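Local coordinates for stage III sporulation protein AB (Bacillus subtilis, PDB 6BS9) that is needed for sporulation, where it probably works as part of a secretion system assembled during spore development, at residues I102-Q105 with K106-L110. Sequence-based numbering, arbitrary orientation.
Sequences ISQQ and KHIKL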
ATOM      1  N   ILE A 102     -13.403   5.872 -13.160  1.00 47.40           N
ATOM      2  CA  ILE A 102     -12.221   6.211 -13.957  1.00 45.85           C
ATOM      3  C   ILE A 102     -11.274   7.050 -13.132  1.00 44.95           C
ATOM      4  O   ILE A 102     -10.067   6.836 -13.162  1.00 40.51           O
ATOM      5  CB  ILE A 102     -12.600   6.974 -15.228  1.00 46.17           C
ATOM      6  CG1 ILE A 102     -13.324   6.053 -16.195  1.00 49.23           C
ATOM      7  CG2 ILE A 102     -11.382   7.565 -15.948  1.00 44.70           C
ATOM      8  CD1 ILE A 102     -14.168   6.797 -17.224  1.00 51.13           C
ATOM      9  N   SER A 103     -11.854   7.986 -12.386  1.00 43.89           N
ATOM     10  CA  SER A 103     -11.093   8.835 -11.503  1.00 44.47           C
ATOM     11  C   SER A 103     -10.401   8.020 -10.401  1.00 41.31           C
ATOM     12  O   SER A 103      -9.213   8.187 -10.156  1.00 39.31           O
ATOM     13  CB  SER A 103     -12.013   9.900 -10.905  1.00 46.63           C
ATOM     14  OG  SER A 103     -11.260  10.882 -10.273  1.00 53.00           O
ATOM     15  N   GLN A 104     -11.108   7.063  -9.831  1.00 40.15           N
ATOM     16  CA  GLN A 104     -10.507   6.179  -8.837  1.00 42.30           C
ATOM     17  C   GLN A 104      -9.302   5.433  -9.421  1.00 42.07           C
ATOM     18  O   GLN A 104      -8.201   5.397  -8.845  1.00 42.75           O
ATOM     19  CB  GLN A 104     -11.514   5.162  -8.268  1.00 40.94           C
ATOM     20  CG  GLN A 104     -10.854   4.138  -7.340  1.00 44.79           C
ATOM     21  CD  GLN A 104     -11.844   3.192  -6.635  1.00 46.80           C
ATOM     22  OE1 GLN A 104     -12.406   2.275  -7.272  1.00 47.00           O
ATOM     23  NE2 GLN A 104     -11.994   3.359  -5.347  1.00 45.03           N
ATOM     24  N   GLN A 105      -9.534   4.844 -10.570  1.00 41.35           N
ATOM     25  CA  GLN A 105      -8.496   4.096 -11.255  1.00 43.90           C
ATOM     26  C   GLN A 105      -7.240   4.945 -11.495  1.00 41.36           C
ATOM     27  O   GLN A 105      -6.127   4.499 -11.229  1.00 42.17           O
ATOM     28  CB  GLN A 105      -9.066   3.571 -12.580  1.00 47.81           C
ATOM     29  CG  GLN A 105      -8.347   2.373 -13.116  1.00 54.01           C
ATOM     30  CD  GLN A 105      -7.474   2.685 -14.292  1.00 61.68           C
ATOM     31  OE1 GLN A 105      -7.951   2.760 -15.434  1.00 70.67           O
ATOM     32  NE2 GLN A 105      -6.165   2.794 -14.049  1.00 65.27           N
ATOM     33  N   LYS A 106      -7.431   6.170 -12.000  1.00 38.45           N
ATOM     34  CA  LYS A 106      -6.330   7.056 -12.290  1.00 36.13           C
ATOM     35  C   LYS A 106      -5.649   7.506 -11.014  1.00 33.64           C
ATOM     36  O   LYS A 106      -4.420   7.634 -11.007  1.00 30.87           O
ATOM     37  CB  LYS A 106      -6.769   8.241 -13.200  1.00 38.02           C
ATOM     38  CG  LYS A 106      -7.337   7.777 -14.525  1.00 38.70           C
ATOM     39  CD  LYS A 106      -6.298   6.961 -15.332  1.00 39.68           C
ATOM     40  CE  LYS A 106      -6.883   6.460 -16.651  1.00 42.32           C
ATOM     41  NZ  LYS A 106      -5.859   5.678 -17.382  1.00 45.29           N
ATOM     42  N   HIS A 107      -6.405   7.688  -9.930  1.00 33.39           N
ATOM     43  CA  HIS A 107      -5.754   8.058  -8.656  1.00 35.08           C
ATOM     44  C   HIS A 107      -4.975   6.877  -8.041  1.00 34.31           C
ATOM     45  O   HIS A 107      -3.927   7.093  -7.419  1.00 32.06           O
ATOM     46  CB  HIS A 107      -6.742   8.716  -7.673  1.00 36.32           C
ATOM     47  CG  HIS A 107      -7.028  10.153  -7.983  1.00 37.88           C
ATOM     48  ND1 HIS A 107      -6.286  11.185  -7.449  1.00 42.34           N
ATOM     49  CD2 HIS A 107      -7.849  10.727  -8.882  1.00 38.91           C
ATOM     50  CE1 HIS A 107      -6.665  12.342  -7.974  1.00 41.27           C
ATOM     51  NE2 HIS A 107      -7.625  12.091  -8.840  1.00 41.00           N
ATOM     52  N   ILE A 108      -5.420   5.644  -8.291  1.00 33.80           N
ATOM     53  CA  ILE A 108      -4.631   4.476  -7.880  1.00 33.80           C
ATOM     54  C   ILE A 108      -3.365   4.397  -8.666  1.00 32.50           C
ATOM     55  O   ILE A 108      -2.275   4.199  -8.089  1.00 31.16           O
ATOM     56  CB  ILE A 108      -5.371   3.150  -8.008  1.00 35.18           C
ATOM     57  CG1 ILE A 108      -6.565   3.155  -7.054  1.00 37.27           C
ATOM     58  CG2 ILE A 108      -4.415   2.002  -7.679  1.00 32.90           C
ATOM     59  CD1 ILE A 108      -7.495   1.948  -7.113  1.00 36.41           C
ATOM     60  N   LYS A 109      -3.468   4.625  -9.976  1.00 32.66           N
ATOM     61  CA  LYS A 109      -2.251   4.658 -10.814  1.00 31.61           C
ATOM     62  C   LYS A 109      -1.272   5.720 -10.324  1.00 32.13           C
ATOM     63  O   LYS A 109      -0.059   5.485 -10.296  1.00 33.71           O
ATOM     64  CB  LYS A 109      -2.637   4.880 -12.258  1.00 33.38           C
ATOM     65  CG  LYS A 109      -1.476   4.772 -13.220  1.00 32.73           C
ATOM     66  CD  LYS A 109      -1.910   5.113 -14.611  1.00 35.20           C
ATOM     67  CE  LYS A 109      -0.806   4.878 -15.668  1.00 36.21           C
ATOM     68  NZ  LYS A 109      -1.273   5.216 -17.051  1.00 35.39           N
ATOM     69  N   LEU A 110      -1.782   6.889  -9.923  1.00 32.35           N
ATOM     70  CA  LEU A 110      -0.912   7.983  -9.388  1.00 33.63           C
ATOM     71  C   LEU A 110      -0.154   7.588  -8.140  1.00 31.79           C
ATOM     72  O   LEU A 110       1.036   7.854  -8.048  1.00 31.71           O
ATOM     73  CB  LEU A 110      -1.740   9.224  -9.049  1.00 34.02           C
ATOM     74  CG  LEU A 110      -1.052  10.452  -8.459  1.00 34.68           C
ATOM     75  CD1 LEU A 110       0.086  10.943  -9.315  1.00 34.09           C
ATOM     76  CD2 LEU A 110      -2.043  11.597  -8.268  1.00 34.85           C
TER
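The His107 ring turns one edge to Ser103, one helical turn earlier. The carbonyl oxygen Ser103 O lies in the ring plane, 3.2 Å from His107 CD2. Ser103 OG is 3.7 Å from His107 CD2, off the ring plane. The ring stands there because His107 CG is anti to its carbonyl carbon (chi1 -78°), which swings it back toward the preceding turn. Ser103 O also accepts the backbone hydrogen bond from His107 N. Gln104 and Ile108 run side by side and point the same way. Gln104 CG meets Ile108 CD1 at 4.0 Å, and Ile108 CG1 sits 3.3 Å from Gln104 O. The amide of Gln104 is held outside this turn, with NE2 hydrogen-bonded to Thr95 O. Ile108 is buried against Phe92 and Thr95 of helix 83-95 and Glu21 of helix 2-26. On the exposed side, Lys106 bends at chi2 and runs alongside Gln105. Lys106 CG lies 3.2 Å from Ile102 O, which accepts the Lys106 N hydrogen bond at 3.0 Å. Four successive i to i+4 backbone hydrogen bonds, from Lys106 N through Lys109 N, mark an alpha-helix. These turns are amphipathic in character, with Ile108 turned to the neighbouring helices and the lysines exposed, and belong to the last helix, 101-128, of this all-helical fragment of SpoIIIAB.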